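Local coordinates for heme-binding protein A (Haemophilus parasuis 29755, PDB 3TPA) that is a family 5 solute-binding protein, named for heme and probably related to the glutathione-binding proteins of the Pasteurellaceae, at residues E240-D245 against N491-G496; H294-K299 against A377-I382; T353-Q358 against V384-V389. The protein carries 1 engineered substitution. All blocks are in the same frame, centred on the assembly; numbering follows the deposited sequence.

Interaction 1 (E240-D245 against N491-G496)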
loop_
_atom_site.group_PDB
_atom_site.type_symbol
_atom_site.label_atom_id
_atom_site.label_comp_id
_atom_site.label_asym_id
_atom_site.label_seq_id
_atom_site.Cartn_x
_atom_site.Cartn_y
_atom_site.Cartn_z
ATOM N N GLU A 240 29.545 -0.685 2.421
ATOM C CA GLU A 240 29.432 -2.138 2.233
ATOM C C GLU A 240 27.985 -2.511 1.911
ATOM O O GLU A 240 27.673 -3.661 1.582
ATOM C CB GLU A 240 29.932 -2.899 3.464
ATOM C CG GLU A 240 31.447 -2.837 3.614
ATOM C CD GLU A 240 31.916 -2.905 5.058
ATOM O OE1 GLU A 240 31.380 -3.713 5.847
ATOM O OE2 GLU A 240 32.836 -2.141 5.403
ATOM N N CYS A 241 27.113 -1.513 2.037
ATOM C CA CYS A 241 25.733 -1.583 1.572
ATOM C C CYS A 241 25.474 -0.328 0.756
ATOM O O CYS A 241 25.965 0.757 1.099
ATOM C CB CYS A 241 24.759 -1.629 2.750
ATOM S SG CYS A 241 24.762 -3.153 3.728
ATOM N N ASP A 242 24.707 -0.464 -0.323
ATOM C CA ASP A 242 24.274 0.710 -1.085
ATOM C C ASP A 242 22.877 1.180 -0.685
ATOM O O ASP A 242 22.569 2.362 -0.786
ATOM C CB ASP A 242 24.322 0.423 -2.573
ATOM C CG ASP A 242 25.727 0.201 -3.056
ATOM O OD1 ASP A 242 26.555 1.112 -2.868
ATOM O OD2 ASP A 242 26.006 -0.884 -3.596
ATOM N N VAL A 243 22.037 0.249 -0.236
ATOM C CA VAL A 243 20.679 0.566 0.198
ATOM C C VAL A 243 20.406 -0.293 1.419
ATOM O O VAL A 243 20.875 -1.416 1.477
ATOM C CB VAL A 243 19.616 0.171 -0.877
ATOM C CG1 VAL A 243 18.225 0.745 -0.541
ATOM C CG2 VAL A 243 20.048 0.576 -2.280
ATOM N N ILE A 244 19.636 0.214 2.379
ATOM C CA ILE A 244 19.169 -0.622 3.477
ATOM C C ILE A 244 17.668 -0.464 3.677
ATOM O O ILE A 244 17.077 0.544 3.281
ATOM C CB ILE A 244 19.892 -0.300 4.812
ATOM C CG1 ILE A 244 19.533 1.113 5.289
ATOM C CG2 ILE A 244 21.404 -0.476 4.661
ATOM C CD1 ILE A 244 19.925 1.392 6.734
ATOM N N ASP A 245 17.050 -1.466 4.290
ATOM C CA ASP A 245 15.642 -1.366 4.642
ATOM C C ASP A 245 15.470 -1.345 6.166
ATOM O O ASP A 245 16.435 -1.514 6.914
ATOM C CB ASP A 245 14.815 -2.482 3.982
ATOM C CG ASP A 245 15.135 -3.866 4.515
ATOM O OD1 ASP A 245 16.115 -4.023 5.277
ATOM O OD2 ASP A 245 14.400 -4.812 4.145
ATOM N N ASN A 491 23.403 4.885 0.054
ATOM C CA ASN A 491 24.781 5.371 -0.018
ATOM C C ASN A 491 24.885 6.459 -1.085
ATOM O O ASN A 491 24.148 6.442 -2.075
ATOM C CB ASN A 491 25.779 4.251 -0.312
ATOM C CG ASN A 491 27.227 4.716 -0.153
ATOM O OD1 ASN A 491 27.820 5.271 -1.083
ATOM N ND2 ASN A 491 27.783 4.531 1.044
ATOM N N LYS A 492 25.798 7.400 -0.876
ATOM C CA LYS A 492 25.929 8.582 -1.726
ATOM C C LYS A 492 26.234 8.243 -3.184
ATOM O O LYS A 492 26.009 9.062 -4.073
ATOM C CB LYS A 492 27.015 9.511 -1.163
ATOM C CG LYS A 492 27.120 10.872 -1.848
ATOM C CD LYS A 492 28.259 11.716 -1.267
ATOM C CE LYS A 492 29.485 11.699 -2.173
ATOM N NZ LYS A 492 30.602 12.542 -1.659
ATOM N N ARG A 493 26.763 7.045 -3.422
ATOM C CA ARG A 493 27.159 6.628 -4.777
ATOM C C ARG A 493 25.985 6.320 -5.705
ATOM O O ARG A 493 26.127 6.377 -6.923
ATOM C CB ARG A 493 28.108 5.416 -4.735
ATOM C CG ARG A 493 27.426 4.048 -4.735
ATOM C CD ARG A 493 28.387 2.868 -4.444
ATOM N NE ARG A 493 28.975 2.264 -5.642
ATOM C CZ ARG A 493 28.991 0.957 -5.913
ATOM N NH1 ARG A 493 28.441 0.075 -5.085
ATOM N NH2 ARG A 493 29.558 0.521 -7.030
ATOM N N VAL A 494 24.830 5.975 -5.147
ATOM C CA VAL A 494 23.713 5.546 -5.995
ATOM C C VAL A 494 22.899 6.732 -6.503
ATOM O O VAL A 494 22.490 7.592 -5.733
ATOM C CB VAL A 494 22.824 4.442 -5.338
ATOM C CG1 VAL A 494 23.362 4.017 -3.962
ATOM C CG2 VAL A 494 21.347 4.846 -5.296
ATOM N N GLN A 495 22.691 6.769 -7.814
ATOM C CA GLN A 495 22.040 7.890 -8.481
ATOM C C GLN A 495 20.819 7.435 -9.273
ATOM O O GLN A 495 20.835 6.379 -9.893
ATOM C CB GLN A 495 23.016 8.551 -9.463
ATOM C CG GLN A 495 24.135 9.339 -8.819
ATOM C CD GLN A 495 23.717 10.755 -8.491
ATOM O OE1 GLN A 495 23.469 11.088 -7.333
ATOM N NE2 GLN A 495 23.628 11.600 -9.517
ATOM N N GLY A 496 19.770 8.245 -9.257
ATOM C CA GLY A 496 18.617 8.019 -10.112
ATOM C C GLY A 496 17.550 7.154 -9.477
ATOM O O GLY A 496 16.588 6.741 -10.141
#
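A type I beta turn running from Asn-491 to Val-494 meets Asp-242 just ahead of the short strand 243-244, and both the backbone and the side chain of the aspartate are used. Asn-491 N donates to Asp-242 O at 2.8 Å, a nearly straight bond. The turn is itself doubly braced: Val-494 N returns to Asn-491 O, and Asn-491 OD1 accepts from Arg-493 N at 3.1 Å, which makes an Asx turn. With Arg-493 so placed, its side chain bends at chi3 (-92°) and brings the guanidinium edge round to the carboxylate. A single nitrogen, Arg-493 NH1, then serves both oxygens, lying 3.1 Å from Asp-242 OD1 in a hydrogen bond on the syn side and 3.0 Å from Asp-242 OD2 in a salt bridge. The two planar groups are turned 48° apart, so this is not the flat, two-nitrogen pairing often seen between aspartate and arginine. Nearer the backbone, Val-494 CG1 packs against Asp-242 CB at 4.0 Å. Asp-242 OD2 has a second partner in Val-11 N, and Asn-491 ND2 reaches Leu-236 O on helix 229-237. The disulfide between Cys-241 and Cys-13 ties the same corner to strand 9-14, which pairs with strand 243-244, while strand 478-491, of the six-stranded mixed sheet, leads into the turn.

Interaction 2 (H294-K299 against A377-I382)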
loop_
_atom_site.group_PDB
_atom_site.type_symbol
_atom_site.label_atom_id
_atom_site.label_comp_id
_atom_site.label_asym_id
_atom_site.label_seq_id
_atom_site.Cartn_x
_atom_site.Cartn_y
_atom_site.Cartn_z
ATOM N N HIS A 294 -11.138 18.355 19.092
ATOM C CA HIS A 294 -10.461 19.535 19.638
ATOM C C HIS A 294 -9.519 19.190 20.781
ATOM O O HIS A 294 -8.562 19.907 21.018
ATOM C CB HIS A 294 -11.462 20.597 20.135
ATOM C CG HIS A 294 -12.011 21.470 19.053
ATOM N ND1 HIS A 294 -11.235 22.375 18.363
ATOM C CD2 HIS A 294 -13.259 21.583 18.548
ATOM C CE1 HIS A 294 -11.978 23.001 17.469
ATOM N NE2 HIS A 294 -13.213 22.550 17.569
ATOM N N ALA A 295 -9.804 18.105 21.497
ATOM C CA ALA A 295 -8.986 17.706 22.637
ATOM C C ALA A 295 -7.985 16.615 22.277
ATOM O O ALA A 295 -7.537 15.878 23.142
ATOM C CB ALA A 295 -9.862 17.257 23.795
ATOM N N THR A 296 -7.665 16.506 20.991
ATOM C CA THR A 296 -6.662 15.559 20.509
ATOM C C THR A 296 -5.450 16.380 20.074
ATOM O O THR A 296 -5.504 17.123 19.094
ATOM C CB THR A 296 -7.196 14.664 19.339
ATOM O OG1 THR A 296 -8.351 13.940 19.773
ATOM C CG2 THR A 296 -6.141 13.645 18.884
ATOM N N ASP A 297 -4.368 16.267 20.845
ATOM C CA ASP A 297 -3.136 17.010 20.589
ATOM C C ASP A 297 -2.325 16.238 19.556
ATOM O O ASP A 297 -1.501 15.406 19.914
ATOM C CB ASP A 297 -2.324 17.128 21.887
ATOM C CG ASP A 297 -1.250 18.207 21.817
ATOM O OD1 ASP A 297 -0.826 18.565 20.704
ATOM O OD2 ASP A 297 -0.813 18.689 22.887
ATOM N N LYS A 298 -2.579 16.493 18.273
ATOM C CA LYS A 298 -1.957 15.706 17.210
ATOM C C LYS A 298 -0.443 15.932 17.137
ATOM O O LYS A 298 0.315 14.990 16.932
ATOM C CB LYS A 298 -2.605 16.002 15.852
ATOM C CG LYS A 298 -4.135 15.761 15.805
ATOM C CD LYS A 298 -4.737 16.095 14.433
ATOM C CE LYS A 298 -6.271 16.064 14.472
ATOM N NZ LYS A 298 -6.867 16.193 13.104
ATOM N N LYS A 299 -0.007 17.180 17.282
ATOM C CA LYS A 299 1.427 17.480 17.244
ATOM C C LYS A 299 2.179 16.752 18.366
ATOM O O LYS A 299 3.242 16.191 18.130
ATOM C CB LYS A 299 1.682 18.983 17.352
ATOM C CG LYS A 299 3.163 19.385 17.251
ATOM C CD LYS A 299 3.379 20.829 17.718
ATOM C CE LYS A 299 4.813 21.302 17.484
ATOM N NZ LYS A 299 5.832 20.524 18.245
ATOM N N ALA A 377 -4.972 11.613 28.842
ATOM C CA ALA A 377 -4.632 12.720 29.755
ATOM C C ALA A 377 -5.313 14.027 29.388
ATOM O O ALA A 377 -5.756 14.772 30.268
ATOM C CB ALA A 377 -3.109 12.931 29.828
ATOM N N ASP A 378 -5.380 14.325 28.094
ATOM C CA ASP A 378 -6.075 15.530 27.638
ATOM C C ASP A 378 -7.583 15.366 27.770
ATOM O O ASP A 378 -8.276 16.263 28.250
ATOM C CB ASP A 378 -5.685 15.892 26.202
ATOM C CG ASP A 378 -4.281 16.470 26.116
ATOM O OD1 ASP A 378 -3.888 17.168 27.070
ATOM O OD2 ASP A 378 -3.572 16.225 25.112
ATOM N N TRP A 379 -8.103 14.219 27.355
ATOM C CA TRP A 379 -9.534 13.998 27.488
ATOM C C TRP A 379 -9.982 14.150 28.952
ATOM O O TRP A 379 -11.043 14.707 29.226
ATOM C CB TRP A 379 -9.947 12.640 26.911
ATOM C CG TRP A 379 -9.970 12.582 25.382
ATOM C CD1 TRP A 379 -9.545 13.544 24.507
ATOM C CD2 TRP A 379 -10.461 11.504 24.574
ATOM N NE1 TRP A 379 -9.714 13.121 23.210
ATOM C CE2 TRP A 379 -10.277 11.873 23.222
ATOM C CE3 TRP A 379 -11.021 10.254 24.865
ATOM C CZ2 TRP A 379 -10.648 11.045 22.162
ATOM C CZ3 TRP A 379 -11.377 9.424 23.812
ATOM C CH2 TRP A 379 -11.195 9.829 22.475
ATOM N N ALA A 380 -9.169 13.670 29.888
ATOM C CA ALA A 380 -9.500 13.767 31.316
ATOM C C ALA A 380 -9.699 15.212 31.757
ATOM O O ALA A 380 -10.600 15.517 32.544
ATOM C CB ALA A 380 -8.422 13.106 32.167
ATOM N N LYS A 381 -8.852 16.095 31.238
ATOM C CA LYS A 381 -8.932 17.518 31.549
ATOM C C LYS A 381 -10.248 18.171 31.123
ATOM O O LYS A 381 -10.588 19.238 31.611
ATOM C CB LYS A 381 -7.765 18.280 30.925
ATOM C CG LYS A 381 -6.402 17.917 31.489
ATOM C CD LYS A 381 -5.327 18.789 30.852
ATOM C CE LYS A 381 -4.187 17.957 30.291
ATOM N NZ LYS A 381 -3.247 18.765 29.465
ATOM N N ILE A 382 -10.987 17.554 30.212
ATOM C CA ILE A 382 -12.295 18.113 29.848
ATOM C C ILE A 382 -13.442 17.276 30.397
ATOM O O ILE A 382 -14.578 17.411 29.969
ATOM C CB ILE A 382 -12.473 18.318 28.331
ATOM C CG1 ILE A 382 -12.542 16.972 27.599
ATOM C CG2 ILE A 382 -11.370 19.201 27.779
ATOM C CD1 ILE A 382 -12.982 17.103 26.150
HETATM O O HOH W 1 -4.761 14.782 23.267
HETATM O O HOH W 2 -1.287 17.730 25.142
#
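Asp-378 and Ala-295 meet first at the root of the aspartate, where Asp-378 CB rests 3.6 Å from Ala-295 O. With CG anti to the carbonyl carbon and beside the backbone N (chi1 -73°), the carboxylate is set between Lys-381 and the 294-299 segment, and its two oxygens part company. OD1 stays with its own helix: Lys-381 NZ meets Asp-378 OD1 nearly end-on at 2.9 Å, one turn on, in a salt bridge. OD2 faces the other segment and works through water. Water 1 donates to Asp-378 OD2 at 2.6 Å and to Ala-295 O, and accepts from Asp-297 N at 2.9 Å. Water 2 donates to Asp-378 OD2 and to Asp-297 OD2, bridging two carboxylates whose OD2 atoms are 4.3 Å apart. Lys-381 and the waters probably ease the repulsion between these acids. The contact thus joins the end of one helix to the start of another, for Asp-297 is the N-cap of helix 298-306, its OD1 accepting from Ala-300 N. Beside the wet part lies a dry one. Ala-295, where the chain leaves helix 286-294, turns its methyl into the angle between Trp-379 and Ile-382, with Ala-295 CB 3.8 Å from Trp-379 CD1 and 3.9 Å from Ile-382 CD1. The indole presents its edge to Ala-295 O, 3.4 Å from Trp-379 CD1. Its NE1 donates to Leu-292 O, an oxygen that also bonds Thr-296 OG1, the threonine and tryptophan side chains lying side by side.

Interaction 3 (T353-Q358 against V384-V389)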
loop_
_atom_site.group_PDB
_atom_site.type_symbol
_atom_site.label_atom_id
_atom_site.label_comp_id
_atom_site.label_asym_id
_atom_site.label_seq_id
_atom_site.Cartn_x
_atom_site.Cartn_y
_atom_site.Cartn_z
ATOM N N THR A 353 -15.798 6.594 29.307
ATOM C CA THR A 353 -15.692 5.844 28.058
ATOM C C THR A 353 -14.428 4.981 28.091
ATOM O O THR A 353 -13.832 4.803 29.148
ATOM C CB THR A 353 -15.714 6.786 26.827
ATOM O OG1 THR A 353 -15.770 6.010 25.627
ATOM C CG2 THR A 353 -14.478 7.694 26.798
ATOM N N GLU A 354 -14.031 4.435 26.947
ATOM C CA GLU A 354 -12.862 3.574 26.872
ATOM C C GLU A 354 -12.051 3.886 25.631
ATOM O O GLU A 354 -12.596 4.271 24.601
ATOM C CB GLU A 354 -13.268 2.101 26.792
ATOM C CG GLU A 354 -14.047 1.545 27.963
ATOM C CD GLU A 354 -14.395 0.073 27.761
ATOM O OE1 GLU A 354 -14.834 -0.293 26.647
ATOM O OE2 GLU A 354 -14.208 -0.724 28.709
ATOM N N ILE A 355 -10.741 3.710 25.727
ATOM C CA ILE A 355 -9.884 3.777 24.554
ATOM C C ILE A 355 -9.233 2.412 24.358
ATOM O O ILE A 355 -8.406 1.986 25.161
ATOM C CB ILE A 355 -8.795 4.843 24.691
ATOM C CG1 ILE A 355 -9.403 6.247 24.775
ATOM C CG2 ILE A 355 -7.817 4.757 23.517
ATOM C CD1 ILE A 355 -8.422 7.280 25.332
ATOM N N TRP A 356 -9.630 1.722 23.298
ATOM C CA TRP A 356 -9.044 0.439 22.964
ATOM C C TRP A 356 -7.653 0.620 22.356
ATOM O O TRP A 356 -7.504 1.216 21.288
ATOM C CB TRP A 356 -9.957 -0.319 22.003
ATOM C CG TRP A 356 -11.209 -0.801 22.680
ATOM C CD1 TRP A 356 -11.881 -0.177 23.696
ATOM C CD2 TRP A 356 -11.910 -2.024 22.429
ATOM N NE1 TRP A 356 -12.967 -0.925 24.075
ATOM C CE2 TRP A 356 -13.011 -2.062 23.312
ATOM C CE3 TRP A 356 -11.726 -3.084 21.532
ATOM C CZ2 TRP A 356 -13.922 -3.125 23.331
ATOM C CZ3 TRP A 356 -12.638 -4.129 21.545
ATOM C CH2 TRP A 356 -13.714 -4.144 22.442
ATOM N N VAL A 357 -6.637 0.110 23.048
ATOM C CA VAL A 357 -5.250 0.180 22.569
ATOM C C VAL A 357 -4.934 -0.965 21.601
ATOM O O VAL A 357 -5.241 -2.118 21.883
ATOM C CB VAL A 357 -4.249 0.153 23.744
ATOM C CG1 VAL A 357 -2.808 0.195 23.241
ATOM C CG2 VAL A 357 -4.513 1.304 24.701
ATOM N N GLN A 358 -4.327 -0.642 20.457
ATOM C CA GLN A 358 -3.927 -1.664 19.489
ATOM C C GLN A 358 -2.704 -2.437 20.006
ATOM O O GLN A 358 -1.684 -1.841 20.330
ATOM C CB GLN A 358 -3.642 -1.044 18.117
ATOM C CG GLN A 358 -3.118 -2.039 17.107
ATOM C CD GLN A 358 -3.167 -1.550 15.681
ATOM O OE1 GLN A 358 -4.118 -0.901 15.263
ATOM N NE2 GLN A 358 -2.146 -1.883 14.914
ATOM N N VAL A 384 -13.770 13.957 30.338
ATOM C CA VAL A 384 -14.004 12.661 29.692
ATOM C C VAL A 384 -13.058 11.627 30.296
ATOM O O VAL A 384 -11.840 11.690 30.091
ATOM C CB VAL A 384 -13.785 12.707 28.172
ATOM C CG1 VAL A 384 -13.781 11.285 27.593
ATOM C CG2 VAL A 384 -14.843 13.559 27.498
ATOM N N LYS A 385 -13.625 10.670 31.028
ATOM C CA LYS A 385 -12.821 9.692 31.749
ATOM C C LYS A 385 -12.720 8.404 30.954
ATOM O O LYS A 385 -13.604 7.550 31.028
ATOM C CB LYS A 385 -13.425 9.397 33.117
ATOM C CG LYS A 385 -13.592 10.621 34.005
ATOM C CD LYS A 385 -15.018 11.150 33.961
ATOM C CE LYS A 385 -15.163 12.404 34.816
ATOM N NZ LYS A 385 -16.434 13.138 34.526
ATOM N N ALA A 386 -11.630 8.264 30.213
ATOM C CA ALA A 386 -11.459 7.139 29.305
ATOM C C ALA A 386 -10.402 6.166 29.825
ATOM O O ALA A 386 -9.214 6.497 29.901
ATOM C CB ALA A 386 -11.078 7.651 27.915
ATOM N N LYS A 387 -10.844 4.970 30.192
ATOM C CA LYS A 387 -9.949 3.903 30.618
ATOM C C LYS A 387 -9.270 3.255 29.408
ATOM O O LYS A 387 -9.920 2.988 28.397
ATOM C CB LYS A 387 -10.749 2.855 31.388
ATOM C CG LYS A 387 -9.901 1.842 32.142
ATOM C CD LYS A 387 -10.769 0.952 33.008
ATOM C CE LYS A 387 -9.931 0.028 33.867
ATOM N NZ LYS A 387 -10.551 -0.142 35.211
ATOM N N LEU A 388 -7.965 3.007 29.503
ATOM C CA LEU A 388 -7.260 2.278 28.449
ATOM C C LEU A 388 -7.604 0.803 28.557
ATOM O O LEU A 388 -7.553 0.219 29.633
ATOM C CB LEU A 388 -5.746 2.469 28.547
ATOM C CG LEU A 388 -5.252 3.907 28.437
ATOM C CD1 LEU A 388 -3.765 3.907 28.141
ATOM C CD2 LEU A 388 -6.006 4.633 27.349
ATOM N N VAL A 389 -7.959 0.206 27.429
ATOM C CA VAL A 389 -8.430 -1.171 27.401
ATOM C C VAL A 389 -7.541 -2.002 26.494
ATOM O O VAL A 389 -7.279 -1.633 25.347
ATOM C CB VAL A 389 -9.893 -1.261 26.910
ATOM C CG1 VAL A 389 -10.311 -2.714 26.710
ATOM C CG2 VAL A 389 -10.821 -0.564 27.895
HETATM O O HOH W 3 -7.569 -2.955 22.999
#
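Five backbone hydrogen bonds pair Thr-353, Ile-355 and Val-357 with Lys-385, Lys-387 and Val-389, the alternating pattern of parallel strands. Thr-353 N to Lys-385 O, Ile-355 N to Lys-387 O and Val-357 N to Val-389 O run one way, while Lys-387 N to Thr-353 O and Val-389 N to Ile-355 O run back; the Ile-355 N to Lys-387 O bond measures 2.9 Å, and Lys-387 N to Thr-353 O is longer at 3.2 Å. These are the two strands of a beta-alpha-beta crossover, connected through helix 368-381; strand 384-389 forms an edge of the six-stranded mixed sheet. The axes of the two short strand segments are inclined by 37°, a marked twist. At the end of the pairing, water 3 donates to Val-357 O and to Val-389 O, the latter also the acceptor of Val-357 N. On the face bearing Thr-353, Ile-355, Ala-386 and Leu-388, helix 368-381 packs on the sheet. Here Ala-386 CB is lodged between Thr-353 CG2 at 3.6 Å and Ile-355 CD1 at 3.7 Å, and the Leu-388 and Ile-355 side chains lie side by side. On the other face, Trp-356 NE1 donates to Glu-354 OE1 at 3.2 Å within one strand, with the oxygen in the ring plane but approached from above its carboxylate, a bond that steadies the indole's rotation. Val-389 fits against both. With CG1 anti to the backbone N (chi1 172°), its branches divide: CG2 touches Glu-354 OE2 at 3.5 Å, and CG1 makes a CH-pi contact over the ring face, 4.2 Å from the centroid of the Trp-356 five-membered ring.

How the interactions relate
Interactions 2 and 3 share one beta-alpha-beta unit: helix 368-381, which meets 294-299 in the first, is the crossover between the strands paired in the second. They touch directly, since Trp-379 packs on Ile-355 and Ala-386, and Trp-379 O probably accepts a hydrogen bond from Val-384 N. Interaction 1 stands apart, its nearest atoms about 24 Å from interaction 2 and about 20 Å from interaction 3, although its segments enclose both along the chain. Interactions 1 and 2 are buried, yet one is held by a direct charge pair and a backbone hydrogen bond, the other by bridging waters beside apolar packing. Interaction 3, partly buried at a sheet edge, combines regular backbone bonds with side-chain packing on both faces.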